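Local coordinates for protein putative phosphoglycolate phosphatase (Lactobacillus delbrueckii, PDB 2HI0) that probably removes the phosphate from phosphoglycolate as a member of the haloacid dehalogenase-like (HAD) hydrolase superfamily, at residues A[59-64]-A[83-88]; A[169-174]-A[201-206]; A[96-101]-A[136-141]; A[16-21]-A[210-215]. One frame throughout, in Å; residues are numbered along the deposited sequence.

Contact 1. Residues A[59-64]-A[83-88]; sequences ALAYEA and EAVTQT. Unlike the reference sequence in segment 83-88: T88 (reference Ala).
This contact lies in the helical cap of the HAD-type fold, where L60 and A61 of helix 52-63, and A64 just along the chain, meet A84 and V85 of the chain leading into helix 87-103. It buries 175 Å² in all and is purely apolar, with no hydrogen bond between the two segments. V85 carries most of it. Its CG1 is anti to the backbone N (chi1 178°), which leaves both methyls facing the helix. L60 CB sits 3.9 Å from both V85 methyls, CG1 and CG2. CG2 also settles over the L60-A61 backbone, with V85 CG2 3.5 Å from A61 N. V85 CG2 is 4.1 Å from A61 CB as well. On the L60 side, V85 CG1 comes within 4.2 Å of L60 CD1. The side chains of L60 and V85 meet at a slant. With an alanine in place of V85, both of these methyls go, and a gap would probably open over the L60-A61 turn of the helix. F30 and H35 also touch L60, while F74 and P82 also touch A61. After V85 the chain turns into helix 87-103, whose N-cap is T86, with its OG1 bonded to E89 N. Q87 NE2 also bonds back to T57 OG1 on helix 52-63. At the exposed end of the contact two methyls meet directly, A64 CB lying 4.1 Å from A84 CB.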
loop_
_atom_site.group_PDB
_atom_site.type_symbol
_atom_site.label_atom_id
_atom_site.label_comp_id
_atom_site.label_asym_id
_atom_site.label_seq_id
_atom_site.Cartn_x
_atom_site.Cartn_y
_atom_site.Cartn_z
ATOM N N ALA A 59 4.164 -0.178 -15.440
ATOM C CA ALA A 59 4.874 -1.379 -15.944
ATOM C C ALA A 59 4.945 -1.396 -17.467
ATOM O O ALA A 59 5.990 -1.709 -18.027
ATOM C CB ALA A 59 4.201 -2.705 -15.448
ATOM N N LEU A 60 3.866 -1.000 -18.117
ATOM C CA LEU A 60 3.843 -0.896 -19.576
ATOM C C LEU A 60 4.808 0.191 -20.060
ATOM O O LEU A 60 5.486 0.014 -21.062
ATOM C CB LEU A 60 2.421 -0.652 -20.105
ATOM C CG LEU A 60 1.433 -1.809 -20.023
ATOM C CD1 LEU A 60 -0.017 -1.357 -20.349
ATOM C CD2 LEU A 60 1.876 -2.955 -21.001
ATOM N N ALA A 61 4.866 1.315 -19.348
ATOM C CA ALA A 61 5.793 2.402 -19.736
ATOM C C ALA A 61 7.235 1.944 -19.562
ATOM O O ALA A 61 8.096 2.233 -20.403
ATOM C CB ALA A 61 5.530 3.635 -18.858
ATOM N N TYR A 62 7.490 1.228 -18.469
ATOM C CA TYR A 62 8.822 0.708 -18.223
ATOM C C TYR A 62 9.211 -0.291 -19.321
ATOM O O TYR A 62 10.350 -0.221 -19.860
ATOM C CB TYR A 62 8.887 0.078 -16.834
ATOM C CG TYR A 62 10.280 -0.128 -16.378
ATOM C CD1 TYR A 62 11.064 0.964 -16.045
ATOM C CD2 TYR A 62 10.818 -1.407 -16.267
ATOM C CE1 TYR A 62 12.377 0.804 -15.594
ATOM C CE2 TYR A 62 12.137 -1.584 -15.814
ATOM C CZ TYR A 62 12.916 -0.455 -15.501
ATOM O OH TYR A 62 14.219 -0.582 -15.072
ATOM N N GLU A 63 8.298 -1.179 -19.710
ATOM C CA GLU A 63 8.566 -2.089 -20.833
ATOM C C GLU A 63 8.937 -1.280 -22.102
ATOM O O GLU A 63 9.820 -1.669 -22.872
ATOM C CB GLU A 63 7.371 -2.980 -21.153
ATOM C CG GLU A 63 7.576 -3.894 -22.349
ATOM C CD GLU A 63 6.307 -4.646 -22.774
ATOM O OE1 GLU A 63 5.173 -4.100 -22.641
ATOM O OE2 GLU A 63 6.462 -5.772 -23.293
ATOM N N ALA A 64 8.270 -0.141 -22.290
ATOM C CA ALA A 64 8.458 0.716 -23.476
ATOM C C ALA A 64 9.726 1.595 -23.422
ATOM O O ALA A 64 10.047 2.271 -24.392
ATOM C CB ALA A 64 7.228 1.578 -23.679
ATOM N N GLU A 83 3.252 7.777 -25.259
ATOM C CA GLU A 83 2.252 7.501 -26.260
ATOM C C GLU A 83 2.101 6.026 -26.576
ATOM O O GLU A 83 1.070 5.624 -27.119
ATOM C CB GLU A 83 2.541 8.278 -27.553
ATOM C CG GLU A 83 2.174 9.694 -27.404
ATOM C CD GLU A 83 2.380 10.506 -28.673
ATOM O OE1 GLU A 83 2.863 9.961 -29.715
ATOM O OE2 GLU A 83 2.006 11.700 -28.629
ATOM N N ALA A 84 3.082 5.203 -26.213
ATOM C CA ALA A 84 2.978 3.754 -26.376
ATOM C C ALA A 84 1.971 3.072 -25.447
ATOM O O ALA A 84 1.546 1.927 -25.673
ATOM C CB ALA A 84 4.331 3.128 -26.162
ATOM N N VAL A 85 1.625 3.750 -24.350
ATOM C CA VAL A 85 0.817 3.144 -23.297
ATOM C C VAL A 85 -0.626 3.651 -23.380
ATOM O O VAL A 85 -0.876 4.851 -23.269
ATOM C CB VAL A 85 1.445 3.362 -21.849
ATOM C CG1 VAL A 85 0.550 2.749 -20.772
ATOM C CG2 VAL A 85 2.867 2.791 -21.805
ATOM N N THR A 86 -1.565 2.723 -23.476
ATOM C CA THR A 86 -2.989 3.072 -23.484
ATOM C C THR A 86 -3.750 2.434 -22.323
ATOM O O THR A 86 -3.443 1.352 -21.875
ATOM C CB THR A 86 -3.639 2.648 -24.819
ATOM O OG1 THR A 86 -3.887 1.243 -24.802
ATOM C CG2 THR A 86 -2.707 3.034 -25.948
ATOM N N GLN A 87 -4.783 3.117 -21.853
ATOM C CA GLN A 87 -5.672 2.501 -20.859
ATOM C C GLN A 87 -6.438 1.266 -21.329
ATOM O O GLN A 87 -6.741 0.394 -20.534
ATOM C CB GLN A 87 -6.574 3.504 -20.198
ATOM C CG GLN A 87 -5.785 4.546 -19.417
ATOM C CD GLN A 87 -4.929 3.950 -18.250
ATOM O OE1 GLN A 87 -5.462 3.202 -17.440
ATOM N NE2 GLN A 87 -3.616 4.203 -18.238
ATOM N N THR A 88 -6.693 1.174 -22.624
ATOM C CA THR A 88 -7.267 -0.022 -23.163
ATOM C C THR A 88 -6.335 -1.204 -22.930
ATOM O O THR A 88 -6.791 -2.276 -22.504
ATOM C CB THR A 88 -7.589 0.169 -24.666
ATOM O OG1 THR A 88 -8.550 1.222 -24.812
ATOM C CG2 THR A 88 -8.135 -1.101 -25.327
#

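Contact 2. Residues A[169-174]-A[201-206]; sequences DMTSEC and SEMDEI
The hydroxyl OG of S201, which lies against T171, is held by two polar partners. One is the backbone T197 O, a turn back in helix 192-200. The other is a water that donates to S201 OG at 2.8 Å. The same water is 2.8 Å from S172 OG, so it bridges helix 169-178 and the end of helix 192-200. S172 OG also bonds P168 O and R182 NH2, and the NH1 of the same arginine bonds S201 O. The rest of the contact gathers round one methyl. In the conformer of T171 described here, one of two modelled, T171 CG2 lies 3.6 Å from S201 OG. It also meets selenomethionine M203 tip to tip, with T171 CG2 3.6 Å from M203 CE. M203 places CG between the backbone N and the carbonyl carbon (chi1 68°), runs extended at chi2 and bends at chi3 (62°) to bring CE to the threonine. E202, with its positive phi of 58°, is the C-prime residue of a Schellman motif that ends helix 192-200. The chain then runs into strand 204-208 of the parallel sheet. T171 also touches V132 of strand 128-133, which places the contact against the core. No hydrogen bond joins the two segments directly. In this conformer the T171 methyl probably serves as apolar packing between a hydroxyl and the M203 methyl, while backbone oxygens, an arginine and one bridging water satisfy the serine hydroxyls.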
loop_
_atom_site.group_PDB
_atom_site.type_symbol
_atom_site.label_atom_id
_atom_site.label_comp_id
_atom_site.label_asym_id
_atom_site.label_seq_id
_atom_site.Cartn_x
_atom_site.Cartn_y
_atom_site.Cartn_z
ATOM N N ASP A 169 -11.241 9.515 0.864
ATOM C CA ASP A 169 -12.487 8.823 1.025
ATOM C C ASP A 169 -12.376 7.516 1.833
ATOM O O ASP A 169 -13.200 7.210 2.703
ATOM C CB ASP A 169 -13.095 8.501 -0.343
ATOM C CG ASP A 169 -13.310 9.727 -1.231
ATOM O OD1 ASP A 169 -12.388 10.544 -1.369
ATOM O OD2 ASP A 169 -14.385 9.846 -1.839
HETATM N N MSE A 170 -11.406 6.682 1.490
HETATM C CA MSE A 170 -11.325 5.357 2.153
HETATM C C MSE A 170 -10.971 5.513 3.626
HETATM O O MSE A 170 -11.502 4.819 4.469
HETATM C CB MSE A 170 -10.342 4.455 1.441
HETATM C CG MSE A 170 -10.649 4.258 -0.055
HETATM SE SE MSE A 170 -9.199 3.333 -0.986
HETATM C CE MSE A 170 -9.672 1.840 -0.234
ATOM N N THR A 171 -10.052 6.409 3.942
ATOM C CA THR A 171 -9.673 6.659 5.339
ATOM C C THR A 171 -10.830 7.326 6.108
ATOM O O THR A 171 -10.992 7.093 7.309
ATOM C CB THR A 171 -8.355 7.472 5.411
ATOM O OG1 THR A 171 -7.309 6.657 4.836
ATOM C CG2 THR A 171 -7.996 7.867 6.875
ATOM N N SER A 172 -11.664 8.120 5.419
ATOM C CA SER A 172 -12.839 8.713 6.057
ATOM C C SER A 172 -13.864 7.602 6.417
ATOM O O SER A 172 -14.514 7.681 7.466
ATOM C CB SER A 172 -13.504 9.759 5.192
ATOM O OG SER A 172 -12.687 10.920 5.069
ATOM N N GLU A 173 -13.988 6.578 5.552
ATOM C CA GLU A 173 -14.782 5.351 5.841
ATOM C C GLU A 173 -14.303 4.626 7.118
ATOM O O GLU A 173 -15.105 4.092 7.896
ATOM C CB GLU A 173 -14.740 4.323 4.694
ATOM C CG GLU A 173 -15.592 4.611 3.434
ATOM C CD GLU A 173 -17.048 4.845 3.746
ATOM O OE1 GLU A 173 -17.673 3.957 4.378
ATOM O OE2 GLU A 173 -17.560 5.922 3.378
ATOM N N CYS A 174 -12.983 4.553 7.266
ATOM C CA CYS A 174 -12.345 3.999 8.455
ATOM C C CYS A 174 -12.614 4.846 9.737
ATOM O O CYS A 174 -13.021 4.329 10.777
ATOM C CB CYS A 174 -10.873 3.857 8.173
ATOM S SG CYS A 174 -9.963 3.232 9.572
ATOM N N SER A 201 -6.123 13.545 5.088
ATOM C CA SER A 201 -7.069 13.072 6.093
ATOM C C SER A 201 -6.883 13.768 7.440
ATOM O O SER A 201 -7.488 13.359 8.415
ATOM C CB SER A 201 -6.924 11.570 6.280
ATOM O OG SER A 201 -7.167 10.862 5.056
ATOM N N GLU A 202 -6.070 14.813 7.470
ATOM C CA GLU A 202 -5.878 15.657 8.633
ATOM C C GLU A 202 -5.386 14.822 9.849
ATOM O O GLU A 202 -5.835 15.009 10.987
ATOM C CB GLU A 202 -7.144 16.465 8.953
ATOM C CG GLU A 202 -7.680 17.339 7.772
ATOM C CD GLU A 202 -6.755 18.492 7.298
ATOM O OE1 GLU A 202 -5.819 18.912 8.022
ATOM O OE2 GLU A 202 -6.991 18.993 6.177
HETATM N N MSE A 203 -4.451 13.914 9.571
HETATM C CA MSE A 203 -3.844 13.103 10.634
HETATM C C MSE A 203 -2.328 12.953 10.458
HETATM O O MSE A 203 -1.760 13.192 9.384
HETATM C CB MSE A 203 -4.519 11.756 10.704
HETATM C CG MSE A 203 -4.256 10.918 9.513
HETATM SE SE MSE A 203 -5.178 9.192 9.679
HETATM C CE MSE A 203 -6.967 9.726 9.763
ATOM N N ASP A 204 -1.672 12.630 11.572
ATOM C CA ASP A 204 -0.243 12.374 11.590
ATOM C C ASP A 204 0.088 11.108 10.804
ATOM O O ASP A 204 -0.755 10.239 10.560
ATOM C CB ASP A 204 0.248 12.177 13.054
ATOM C CG ASP A 204 0.137 13.428 13.922
ATOM O OD1 ASP A 204 -0.139 14.515 13.402
ATOM O OD2 ASP A 204 0.348 13.346 15.157
ATOM N N GLU A 205 1.369 10.991 10.467
ATOM C CA GLU A 205 1.891 9.845 9.688
ATOM C C GLU A 205 3.246 9.365 10.205
ATOM O O GLU A 205 4.093 10.155 10.611
ATOM C CB GLU A 205 1.991 10.185 8.175
ATOM C CG GLU A 205 1.972 8.997 7.219
ATOM C CD GLU A 205 3.349 8.558 6.647
ATOM O OE1 GLU A 205 4.438 9.101 6.996
ATOM O OE2 GLU A 205 3.294 7.621 5.792
ATOM N N ILE A 206 3.425 8.056 10.209
ATOM C CA ILE A 206 4.687 7.411 10.496
ATOM C C ILE A 206 5.058 6.619 9.239
ATOM O O ILE A 206 4.177 5.930 8.639
ATOM C CB ILE A 206 4.552 6.456 11.719
ATOM C CG1 ILE A 206 4.186 7.221 12.976
ATOM C CG2 ILE A 206 5.822 5.611 11.888
ATOM C CD1 ILE A 206 3.667 6.286 14.108
HETATM O O HOH W 1 -9.970 10.849 5.524
#

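Contact 3. Residues A[96-101]-A[136-141]; sequences VFKPYY and PNEAVQ
Apolar packing comes first: Y101 of helix 87-103 lays its ring beside A139 of helix 137-147, with Y101 CE2 3.9 Å from A139 CB. The ring reaches across because CG is anti to the backbone N (chi1 180°). K98 adds a loose contact, its CE 4.4 Å from P136 CG. P136 is at the N-cap position of helix 137-147.

Charge comes second. K98 and E138 have their side chains at about a right angle. The touch is made by the last carbon of the lysine, K98 CE lying 3.6 Å from E138 OE2. K98 NZ stays 4.2 Å from E138 OE2, beyond a salt bridge, though the opposite charges probably still attract. The start of helix 137-147 would also favour a charged carboxylate on E138.

Two waters link the segments. One water donates to K98 O at 2.9 Å and to E138 OE2 at 3.1 Å, and sits at the edge of the Y101 ring, in its plane. A second donates to E138 OE1 at 2.9 Å and accepts only a weak bond from K98 NZ at 3.5 Å. Each carboxylate oxygen thus has a water.

Within its own helix, Q141 NE2 bonds N137 OD1, almost straight at 174°. The two also bond A155 O and G157 N respectively, tying helix 137-147 to strand 154-158. Y101 OH is bonded to K135 NZ. Helix 19-32 packs on helix 87-103 through A25 and A29 on F97 and L22 on Y101, and V52 of helix 52-63 touches both F97 and P136.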
loop_
_atom_site.group_PDB
_atom_site.type_symbol
_atom_site.label_atom_id
_atom_site.label_comp_id
_atom_site.label_asym_id
_atom_site.label_seq_id
_atom_site.Cartn_x
_atom_site.Cartn_y
_atom_site.Cartn_z
ATOM N N VAL A 96 -6.506 -10.134 -16.615
ATOM C CA VAL A 96 -5.760 -11.312 -16.186
ATOM C C VAL A 96 -5.174 -11.114 -14.797
ATOM O O VAL A 96 -5.313 -11.959 -13.938
ATOM C CB VAL A 96 -4.615 -11.650 -17.189
ATOM C CG1 VAL A 96 -3.811 -12.902 -16.731
ATOM C CG2 VAL A 96 -5.214 -11.778 -18.632
ATOM N N PHE A 97 -4.519 -9.978 -14.579
ATOM C CA PHE A 97 -3.814 -9.748 -13.310
ATOM C C PHE A 97 -4.700 -9.788 -12.039
ATOM O O PHE A 97 -4.316 -10.398 -11.006
ATOM C CB PHE A 97 -3.119 -8.403 -13.339
ATOM C CG PHE A 97 -2.401 -8.070 -12.052
ATOM C CD1 PHE A 97 -1.143 -8.609 -11.767
ATOM C CD2 PHE A 97 -2.978 -7.226 -11.143
ATOM C CE1 PHE A 97 -0.516 -8.315 -10.565
ATOM C CE2 PHE A 97 -2.355 -6.961 -9.938
ATOM C CZ PHE A 97 -1.116 -7.489 -9.653
ATOM N N LYS A 98 -5.844 -9.099 -12.080
ATOM C CA LYS A 98 -6.642 -8.973 -10.851
ATOM C C LYS A 98 -7.088 -10.332 -10.285
ATOM O O LYS A 98 -6.820 -10.666 -9.141
ATOM C CB LYS A 98 -7.810 -8.013 -11.074
ATOM C CG LYS A 98 -7.321 -6.581 -11.228
ATOM C CD LYS A 98 -8.439 -5.531 -11.149
ATOM C CE LYS A 98 -9.360 -5.734 -9.933
ATOM N NZ LYS A 98 -10.153 -4.504 -9.612
ATOM N N PRO A 99 -7.733 -11.153 -11.091
ATOM C CA PRO A 99 -8.131 -12.466 -10.571
ATOM C C PRO A 99 -6.951 -13.391 -10.277
ATOM O O PRO A 99 -6.944 -14.114 -9.252
ATOM C CB PRO A 99 -8.999 -13.051 -11.680
ATOM C CG PRO A 99 -8.658 -12.270 -12.885
ATOM C CD PRO A 99 -8.211 -10.923 -12.470
ATOM N N TYR A 100 -5.921 -13.312 -11.120
ATOM C CA TYR A 100 -4.750 -14.163 -10.864
ATOM C C TYR A 100 -4.118 -13.831 -9.527
ATOM O O TYR A 100 -3.876 -14.704 -8.693
ATOM C CB TYR A 100 -3.737 -14.050 -11.970
ATOM C CG TYR A 100 -2.618 -15.041 -11.771
ATOM C CD1 TYR A 100 -2.733 -16.334 -12.293
ATOM C CD2 TYR A 100 -1.466 -14.710 -11.031
ATOM C CE1 TYR A 100 -1.695 -17.265 -12.111
ATOM C CE2 TYR A 100 -0.444 -15.619 -10.845
ATOM C CZ TYR A 100 -0.563 -16.897 -11.379
ATOM O OH TYR A 100 0.480 -17.805 -11.186
ATOM N N TYR A 101 -3.851 -12.542 -9.325
ATOM C CA TYR A 101 -3.295 -12.092 -8.059
ATOM C C TYR A 101 -4.178 -12.490 -6.844
ATOM O O TYR A 101 -3.662 -13.035 -5.845
ATOM C CB TYR A 101 -3.009 -10.589 -8.091
ATOM C CG TYR A 101 -2.440 -10.162 -6.758
ATOM C CD1 TYR A 101 -1.199 -10.597 -6.344
ATOM C CD2 TYR A 101 -3.139 -9.342 -5.929
ATOM C CE1 TYR A 101 -0.679 -10.220 -5.125
ATOM C CE2 TYR A 101 -2.638 -8.963 -4.714
ATOM C CZ TYR A 101 -1.408 -9.403 -4.300
ATOM O OH TYR A 101 -0.932 -9.029 -3.057
ATOM N N PRO A 136 -6.410 -4.133 -4.347
ATOM C CA PRO A 136 -7.836 -4.388 -4.496
ATOM C C PRO A 136 -8.468 -5.036 -3.272
ATOM O O PRO A 136 -7.874 -5.938 -2.636
ATOM C CB PRO A 136 -7.907 -5.349 -5.705
ATOM C CG PRO A 136 -6.674 -5.000 -6.479
ATOM C CD PRO A 136 -5.626 -4.727 -5.447
ATOM N N ASN A 137 -9.663 -4.566 -2.927
ATOM C CA ASN A 137 -10.334 -5.015 -1.718
ATOM C C ASN A 137 -10.475 -6.542 -1.575
ATOM O O ASN A 137 -10.356 -7.053 -0.499
ATOM C CB ASN A 137 -11.714 -4.381 -1.613
ATOM C CG ASN A 137 -12.366 -4.606 -0.254
ATOM O OD1 ASN A 137 -11.822 -4.262 0.781
ATOM N ND2 ASN A 137 -13.560 -5.168 -0.258
ATOM N N GLU A 138 -10.765 -7.252 -2.657
ATOM C CA GLU A 138 -10.957 -8.696 -2.586
ATOM C C GLU A 138 -9.706 -9.384 -2.022
ATOM O O GLU A 138 -9.805 -10.292 -1.180
ATOM C CB GLU A 138 -11.315 -9.221 -3.969
ATOM C CG GLU A 138 -10.238 -9.002 -5.047
ATOM C CD GLU A 138 -10.380 -7.696 -5.867
ATOM O OE1 GLU A 138 -11.165 -6.742 -5.464
ATOM O OE2 GLU A 138 -9.672 -7.669 -6.933
ATOM N N ALA A 139 -8.526 -8.914 -2.441
ATOM C CA ALA A 139 -7.254 -9.475 -1.987
ATOM C C ALA A 139 -6.947 -8.998 -0.541
ATOM O O ALA A 139 -6.510 -9.783 0.298
ATOM C CB ALA A 139 -6.108 -9.074 -2.912
ATOM N N VAL A 140 -7.259 -7.748 -0.218
ATOM C CA VAL A 140 -7.103 -7.263 1.137
ATOM C C VAL A 140 -7.905 -8.130 2.135
ATOM O O VAL A 140 -7.397 -8.513 3.193
ATOM C CB VAL A 140 -7.548 -5.779 1.286
ATOM C CG1 VAL A 140 -7.647 -5.369 2.824
ATOM C CG2 VAL A 140 -6.541 -4.831 0.533
ATOM N N GLN A 141 -9.179 -8.354 1.836
ATOM C CA GLN A 141 -10.047 -9.126 2.719
ATOM C C GLN A 141 -9.547 -10.575 2.949
ATOM O O GLN A 141 -9.537 -11.057 4.098
ATOM C CB GLN A 141 -11.498 -9.096 2.209
ATOM C CG GLN A 141 -12.162 -7.718 2.141
ATOM C CD GLN A 141 -12.118 -6.962 3.432
ATOM O OE1 GLN A 141 -12.192 -7.541 4.533
ATOM N NE2 GLN A 141 -11.986 -5.658 3.317
HETATM O O HOH W 2 -6.749 -8.576 -7.089
HETATM O O HOH W 3 -11.340 -4.029 -6.382
#

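Contact 4. Residues A[16-21]-A[210-215]; sequences LDTSAD and WGFRSV
F212 points its ring at T18 and S19, where strand 16-17 gives way to helix 19-32. T18 OG1 lies at the ring edge, near its plane, 3.7 Å from F212 CZ. The two side chains are at about a right angle. S19 comes at the ring obliquely, with S19 CB 4.1 Å from F212 CE1. No hydrogen bond crosses between the segments.

The next shell is polar. T18 OG1 is hydrogen-bonded to D12 OD1, which is consistent with its place at the ring edge. T18 chi1 of 53° puts OG1 between the backbone N and the carbonyl carbon, where it reaches both D12 and the ring. D190 OD2 holds the F212 backbone through its N. D12 and D190, with D10, make the site of the bound sodium ion, and the F212 side chain is about 5 Å from that ion. D10 and D12 fit the DxDx(T/V) pattern of HAD enzymes, so both segments probably border the active site, where relatives bind magnesium.

Farther out, W210 NE1 bonds T14 O and R213 pairs with E192. K45 of helix 41-47 touches both S19 and F212. The contact thus sits between the start of helix 19-32, helix 41-47 and the loop that follows strand 204-208.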
loop_
_atom_site.group_PDB
_atom_site.type_symbol
_atom_site.label_atom_id
_atom_site.label_comp_id
_atom_site.label_asym_id
_atom_site.label_seq_id
_atom_site.Cartn_x
_atom_site.Cartn_y
_atom_site.Cartn_z
ATOM N N LEU A 16 2.532 -6.419 5.416
ATOM C CA LEU A 16 2.685 -7.644 4.628
ATOM C C LEU A 16 3.791 -7.492 3.582
ATOM O O LEU A 16 3.852 -6.492 2.860
ATOM C CB LEU A 16 1.381 -8.046 3.923
ATOM C CG LEU A 16 0.317 -8.635 4.863
ATOM C CD1 LEU A 16 -0.885 -9.042 4.048
ATOM C CD2 LEU A 16 0.817 -9.858 5.635
ATOM N N ASP A 17 4.626 -8.535 3.501
ATOM C CA ASP A 17 5.741 -8.648 2.578
ATOM C C ASP A 17 5.153 -9.265 1.283
ATOM O O ASP A 17 5.084 -10.494 1.124
ATOM C CB ASP A 17 6.784 -9.541 3.231
ATOM C CG ASP A 17 8.065 -9.621 2.481
ATOM O OD1 ASP A 17 8.135 -9.188 1.308
ATOM O OD2 ASP A 17 8.990 -10.156 3.130
ATOM N N THR A 18 4.717 -8.390 0.361
ATOM C CA THR A 18 3.916 -8.790 -0.820
ATOM C C THR A 18 4.644 -8.755 -2.155
ATOM O O THR A 18 4.067 -9.153 -3.180
ATOM C CB THR A 18 2.687 -7.835 -0.951
ATOM O OG1 THR A 18 3.142 -6.509 -0.951
ATOM C CG2 THR A 18 1.673 -7.997 0.205
ATOM N N SER A 19 5.877 -8.196 -2.181
ATOM C CA SER A 19 6.482 -7.896 -3.485
ATOM C C SER A 19 6.747 -9.124 -4.336
ATOM O O SER A 19 6.583 -9.074 -5.526
ATOM C CB SER A 19 7.761 -7.104 -3.285
ATOM O OG SER A 19 8.641 -7.713 -2.373
ATOM N N ALA A 20 7.093 -10.248 -3.716
ATOM C CA ALA A 20 7.324 -11.458 -4.528
ATOM C C ALA A 20 6.076 -11.929 -5.252
ATOM O O ALA A 20 6.125 -12.217 -6.455
ATOM C CB ALA A 20 7.896 -12.613 -3.691
ATOM N N ASP A 21 4.942 -12.015 -4.544
ATOM C CA ASP A 21 3.693 -12.515 -5.135
ATOM C C ASP A 21 3.181 -11.508 -6.162
ATOM O O ASP A 21 2.624 -11.876 -7.207
ATOM C CB ASP A 21 2.626 -12.789 -4.057
ATOM C CG ASP A 21 2.872 -14.091 -3.271
ATOM O OD1 ASP A 21 3.660 -14.968 -3.696
ATOM O OD2 ASP A 21 2.255 -14.277 -2.190
ATOM N N TRP A 210 11.002 -0.482 5.583
ATOM C CA TRP A 210 11.133 -1.868 5.128
ATOM C C TRP A 210 10.210 -2.168 3.946
ATOM O O TRP A 210 10.082 -3.355 3.559
ATOM C CB TRP A 210 10.915 -2.861 6.274
ATOM C CG TRP A 210 9.635 -2.739 6.992
ATOM C CD1 TRP A 210 8.447 -3.276 6.624
ATOM C CD2 TRP A 210 9.423 -2.080 8.243
ATOM N NE1 TRP A 210 7.479 -2.965 7.543
ATOM C CE2 TRP A 210 8.063 -2.253 8.567
ATOM C CE3 TRP A 210 10.236 -1.317 9.102
ATOM C CZ2 TRP A 210 7.517 -1.714 9.733
ATOM C CZ3 TRP A 210 9.729 -0.848 10.225
ATOM C CH2 TRP A 210 8.360 -1.011 10.547
ATOM N N GLY A 211 9.643 -1.122 3.349
ATOM C CA GLY A 211 8.735 -1.276 2.252
ATOM C C GLY A 211 9.285 -0.881 0.881
ATOM O O GLY A 211 10.470 -1.141 0.608
ATOM N N PHE A 212 8.431 -0.289 0.046
ATOM C CA PHE A 212 8.733 -0.137 -1.357
ATOM C C PHE A 212 9.546 1.117 -1.711
ATOM O O PHE A 212 10.061 1.199 -2.850
ATOM C CB PHE A 212 7.471 -0.167 -2.199
ATOM C CG PHE A 212 6.746 -1.497 -2.209
ATOM C CD1 PHE A 212 7.087 -2.547 -1.387
ATOM C CD2 PHE A 212 5.675 -1.662 -3.075
ATOM C CE1 PHE A 212 6.376 -3.735 -1.408
ATOM C CE2 PHE A 212 4.970 -2.829 -3.114
ATOM C CZ PHE A 212 5.307 -3.880 -2.311
ATOM N N ARG A 213 9.661 2.105 -0.793
ATOM C CA ARG A 213 10.461 3.316 -1.056
ATOM C C ARG A 213 11.640 3.386 -0.097
ATOM O O ARG A 213 11.586 2.924 1.067
ATOM C CB ARG A 213 9.606 4.561 -0.890
ATOM C CG ARG A 213 8.386 4.699 -1.802
ATOM C CD ARG A 213 8.739 4.648 -3.276
ATOM N NE ARG A 213 7.724 5.203 -4.161
ATOM C CZ ARG A 213 7.794 5.171 -5.501
ATOM N NH1 ARG A 213 8.803 4.548 -6.121
ATOM N NH2 ARG A 213 6.843 5.775 -6.228
ATOM N N SER A 214 12.698 4.013 -0.577
ATOM C CA SER A 214 13.927 4.223 0.156
ATOM C C SER A 214 13.793 5.384 1.156
ATOM O O SER A 214 12.912 6.245 1.048
ATOM C CB SER A 214 15.062 4.554 -0.812
ATOM O OG SER A 214 14.970 5.901 -1.266
ATOM N N VAL A 215 14.718 5.427 2.103
ATOM C CA VAL A 215 14.728 6.500 3.080
ATOM C C VAL A 215 14.978 7.857 2.408
ATOM O O VAL A 215 14.256 8.810 2.695
ATOM C CB VAL A 215 15.720 6.190 4.237
ATOM C CG1 VAL A 215 15.987 7.442 5.099
ATOM C CG2 VAL A 215 15.158 5.041 5.068
#

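Overall arrangement
Contacts 1, 3 and 2 follow one another in that order along the chain, and all fall between the two segments of contact 4. Contact 1 is within the helical cap; its centre lies about 21 Å from that of contact 3, and both use helix 87-103. Contact 3 joins that helix to helix 137-147 of the core. It touches contact 4 directly, Y101 CD1 packing 4.1 Å from D21 O. Contacts 2 and 4 lie on opposite sides of the chain's centre, about 21 Å apart between centres. Contact 2 is in the core beside the parallel sheet, and contact 4 lies by the sodium site. This division is as expected for a capped HAD hydrolase.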